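Local coordinates for capsid protein (Turnip yellow mosaic virus, PDB 2FZ2), which self-assembles in 180 copies into the T=3 icosahedral capsid that encloses the single-stranded RNA genome of the virus, at residues Val91-Gln99 and Val130-Gln138. Sequence-based numbering, arbitrary orientation.
Sequences VGVCWVPAQ and VKCPLEMMQ. Unlike the reference sequence in segment 91-99: Gln99 (reference Asn). Unlike the reference sequence in segment 130-138: Gln138 (reference Asn).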
loop_
_atom_site.group_PDB
_atom_site.type_symbol
_atom_site.label_atom_id
_atom_site.label_comp_id
_atom_site.label_asym_id
_atom_site.label_seq_id
_atom_site.Cartn_x
_atom_site.Cartn_y
_atom_site.Cartn_z
ATOM N N VAL D 91 -46.082 97.550 -80.802
ATOM C CA VAL D 91 -47.029 97.048 -79.833
ATOM C C VAL D 91 -46.440 97.049 -78.444
ATOM O O VAL D 91 -45.303 96.597 -78.228
ATOM C CB VAL D 91 -47.435 95.640 -80.163
ATOM C CG1 VAL D 91 -48.639 95.250 -79.354
ATOM C CG2 VAL D 91 -47.710 95.538 -81.633
ATOM N N GLY D 92 -47.229 97.557 -77.504
ATOM C CA GLY D 92 -46.795 97.630 -76.127
ATOM C C GLY D 92 -47.636 96.703 -75.298
ATOM O O GLY D 92 -48.839 96.563 -75.542
ATOM N N VAL D 93 -47.006 96.087 -74.306
ATOM C CA VAL D 93 -47.706 95.142 -73.465
ATOM C C VAL D 93 -47.287 95.151 -72.021
ATOM O O VAL D 93 -46.100 95.233 -71.697
ATOM C CB VAL D 93 -47.499 93.722 -73.971
ATOM C CG1 VAL D 93 -48.149 92.725 -73.035
ATOM C CG2 VAL D 93 -48.044 93.601 -75.347
ATOM N N CYS D 94 -48.278 95.030 -71.151
ATOM C CA CYS D 94 -47.994 94.994 -69.745
ATOM C C CYS D 94 -49.076 94.394 -68.878
ATOM O O CYS D 94 -50.252 94.761 -68.956
ATOM C CB CYS D 94 -47.665 96.384 -69.244
ATOM S SG CYS D 94 -46.663 96.276 -67.769
ATOM N N TRP D 95 -48.655 93.448 -68.052
ATOM C CA TRP D 95 -49.558 92.786 -67.139
ATOM C C TRP D 95 -49.483 93.607 -65.864
ATOM O O TRP D 95 -48.399 93.967 -65.408
ATOM C CB TRP D 95 -49.095 91.354 -66.882
ATOM C CG TRP D 95 -49.415 90.395 -67.989
ATOM C CD1 TRP D 95 -48.528 89.694 -68.751
ATOM C CD2 TRP D 95 -50.712 90.009 -68.432
ATOM N NE1 TRP D 95 -49.195 88.890 -69.643
ATOM C CE2 TRP D 95 -50.539 89.065 -69.467
ATOM C CE3 TRP D 95 -52.007 90.368 -68.053
ATOM C CZ2 TRP D 95 -51.611 88.479 -70.127
ATOM C CZ3 TRP D 95 -53.071 89.786 -68.706
ATOM C CH2 TRP D 95 -52.868 88.849 -69.735
ATOM N N VAL D 96 -50.635 93.886 -65.279
ATOM C CA VAL D 96 -50.673 94.706 -64.088
ATOM C C VAL D 96 -51.940 94.430 -63.259
ATOM O O VAL D 96 -52.985 94.082 -63.804
ATOM C CB VAL D 96 -50.597 96.184 -64.529
ATOM C CG1 VAL D 96 -51.972 96.790 -64.586
ATOM C CG2 VAL D 96 -49.711 96.952 -63.614
ATOM N N PRO D 97 -51.856 94.555 -61.927
ATOM C CA PRO D 97 -53.056 94.298 -61.123
ATOM C C PRO D 97 -54.131 95.351 -61.302
ATOM O O PRO D 97 -53.842 96.538 -61.360
ATOM C CB PRO D 97 -52.540 94.248 -59.688
ATOM C CG PRO D 97 -51.235 94.970 -59.713
ATOM C CD PRO D 97 -50.683 94.885 -61.103
ATOM N N ALA D 98 -55.371 94.898 -61.394
ATOM C CA ALA D 98 -56.516 95.771 -61.577
ATOM C C ALA D 98 -56.382 97.127 -60.884
ATOM O O ALA D 98 -56.750 98.176 -61.447
ATOM C CB ALA D 98 -57.760 95.068 -61.070
ATOM N N GLN D 99 -55.859 97.087 -59.660
ATOM C CA GLN D 99 -55.690 98.271 -58.832
ATOM C C GLN D 99 -54.629 99.256 -59.275
ATOM O O GLN D 99 -54.553 100.359 -58.742
ATOM C CB GLN D 99 -55.386 97.853 -57.423
ATOM C CG GLN D 99 -54.492 96.673 -57.354
ATOM C CD GLN D 99 -54.353 96.181 -55.930
ATOM O OE1 GLN D 99 -53.632 95.213 -55.648
ATOM N NE2 GLN D 99 -55.048 96.852 -55.009
ATOM N N VAL D 130 -46.629 86.671 -73.934
ATOM C CA VAL D 130 -46.254 87.184 -72.639
ATOM C C VAL D 130 -47.102 86.495 -71.597
ATOM O O VAL D 130 -48.292 86.795 -71.442
ATOM C CB VAL D 130 -46.452 88.691 -72.547
ATOM C CG1 VAL D 130 -45.736 89.234 -71.323
ATOM C CG2 VAL D 130 -45.897 89.339 -73.764
ATOM N N LYS D 131 -46.495 85.535 -70.909
ATOM C CA LYS D 131 -47.231 84.832 -69.880
ATOM C C LYS D 131 -47.507 85.895 -68.835
ATOM O O LYS D 131 -46.677 86.784 -68.601
ATOM C CB LYS D 131 -46.401 83.677 -69.256
ATOM C CG LYS D 131 -46.351 82.360 -70.094
ATOM C CD LYS D 131 -46.452 81.019 -69.279
ATOM C CE LYS D 131 -46.617 79.767 -70.225
ATOM N NZ LYS D 131 -46.407 78.392 -69.618
ATOM N N CYS D 132 -48.694 85.842 -68.249
ATOM C CA CYS D 132 -49.012 86.765 -67.188
ATOM C C CYS D 132 -48.459 86.065 -65.957
ATOM O O CYS D 132 -48.592 84.848 -65.808
ATOM C CB CYS D 132 -50.514 86.948 -67.020
ATOM S SG CYS D 132 -50.883 87.851 -65.497
ATOM N N PRO D 133 -47.800 86.814 -65.075
ATOM C CA PRO D 133 -47.216 86.274 -63.845
ATOM C C PRO D 133 -48.197 86.297 -62.676
ATOM O O PRO D 133 -48.090 87.136 -61.779
ATOM C CB PRO D 133 -46.025 87.183 -63.592
ATOM C CG PRO D 133 -46.218 88.374 -64.524
ATOM C CD PRO D 133 -47.521 88.244 -65.218
ATOM N N LEU D 134 -49.150 85.373 -62.689
ATOM C CA LEU D 134 -50.156 85.291 -61.638
ATOM C C LEU D 134 -49.456 85.190 -60.292
ATOM O O LEU D 134 -50.042 85.444 -59.236
ATOM C CB LEU D 134 -51.037 84.057 -61.850
ATOM C CG LEU D 134 -51.560 83.666 -63.242
ATOM C CD1 LEU D 134 -52.216 84.875 -63.889
ATOM C CD2 LEU D 134 -50.409 83.101 -64.098
ATOM N N GLU D 135 -48.190 84.794 -60.364
ATOM C CA GLU D 135 -47.321 84.633 -59.205
ATOM C C GLU D 135 -47.399 85.945 -58.420
ATOM O O GLU D 135 -47.459 85.960 -57.188
ATOM C CB GLU D 135 -45.881 84.335 -59.693
ATOM C CG GLU D 135 -45.710 82.968 -60.457
ATOM C CD GLU D 135 -46.021 83.017 -61.989
ATOM O OE1 GLU D 135 -45.747 84.057 -62.631
ATOM O OE2 GLU D 135 -46.534 82.009 -62.555
ATOM N N MET D 136 -47.456 87.046 -59.161
ATOM C CA MET D 136 -47.520 88.362 -58.565
ATOM C C MET D 136 -48.802 89.113 -58.907
ATOM O O MET D 136 -48.805 90.327 -59.146
ATOM C CB MET D 136 -46.287 89.163 -58.983
ATOM C CG MET D 136 -46.303 89.731 -60.402
ATOM S SD MET D 136 -44.622 90.230 -60.920
ATOM C CE MET D 136 -43.786 88.684 -60.650
ATOM N N MET D 137 -49.897 88.373 -58.929
ATOM C CA MET D 137 -51.197 88.951 -59.214
ATOM C C MET D 137 -52.203 88.262 -58.334
ATOM O O MET D 137 -51.855 87.443 -57.472
ATOM C CB MET D 137 -51.610 88.719 -60.655
ATOM C CG MET D 137 -50.736 89.375 -61.654
ATOM S SD MET D 137 -51.536 90.816 -62.256
ATOM C CE MET D 137 -50.084 91.807 -62.720
ATOM N N GLN D 138 -53.460 88.593 -58.582
ATOM C CA GLN D 138 -54.568 88.032 -57.842
ATOM C C GLN D 138 -55.286 87.057 -58.747
ATOM O O GLN D 138 -56.162 87.450 -59.514
ATOM C CB GLN D 138 -55.520 89.141 -57.443
ATOM C CG GLN D 138 -55.804 89.162 -55.989
ATOM C CD GLN D 138 -56.471 87.898 -55.536
ATOM O OE1 GLN D 138 -57.106 87.875 -54.479
ATOM N NE2 GLN D 138 -56.338 86.827 -56.327
#
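With CG turned opposite its own carbonyl carbon (chi1 -78°), Trp95 drops its indole from strand 89-97 onto Cys132, whose SG, opposite the backbone N (chi1 169°), is carried with CB over the face of the ring. The pair is a worked example of packing between the two sheets of the jelly-roll sandwich, with Trp95 from one sheet meeting the chain that runs on from strand 128-131 of the other. The indole N-H donates to the carbonyl of Val130, with NE1 2.9 Å from Val130 O and an N-H...O angle of 165°. The acceptor lies almost in the ring plane, whereas NE1 stands above the carbonyl plane. This bond gives the polar atom of a buried tryptophan a partner and probably helps fix the rotation of the ring. One face of the indole is covered by Cys132, its CB 3.3 Å from the centroid of the five-membered ring in a CH-pi contact and its SG 4.0 Å from the same centroid, a sulfur-aromatic contact. Leu74 and Val76 of strand 66-80 and Leu153 of strand 151-158 also pack against Trp95, placing it between the sheets. Val130 turns CG1 to Trp95 CD1 and CG2 to Val93 CG1. Beyond Cys132, a short 3-10 turn at 134-135 brings the chain back to strand 89-97, where Pro97 also touches Ile184 of a neighbouring subunit. There the bent side chain of Met137 crosses Pro97 at about a right angle, setting its CE 3.5 Å from Pro97 CD.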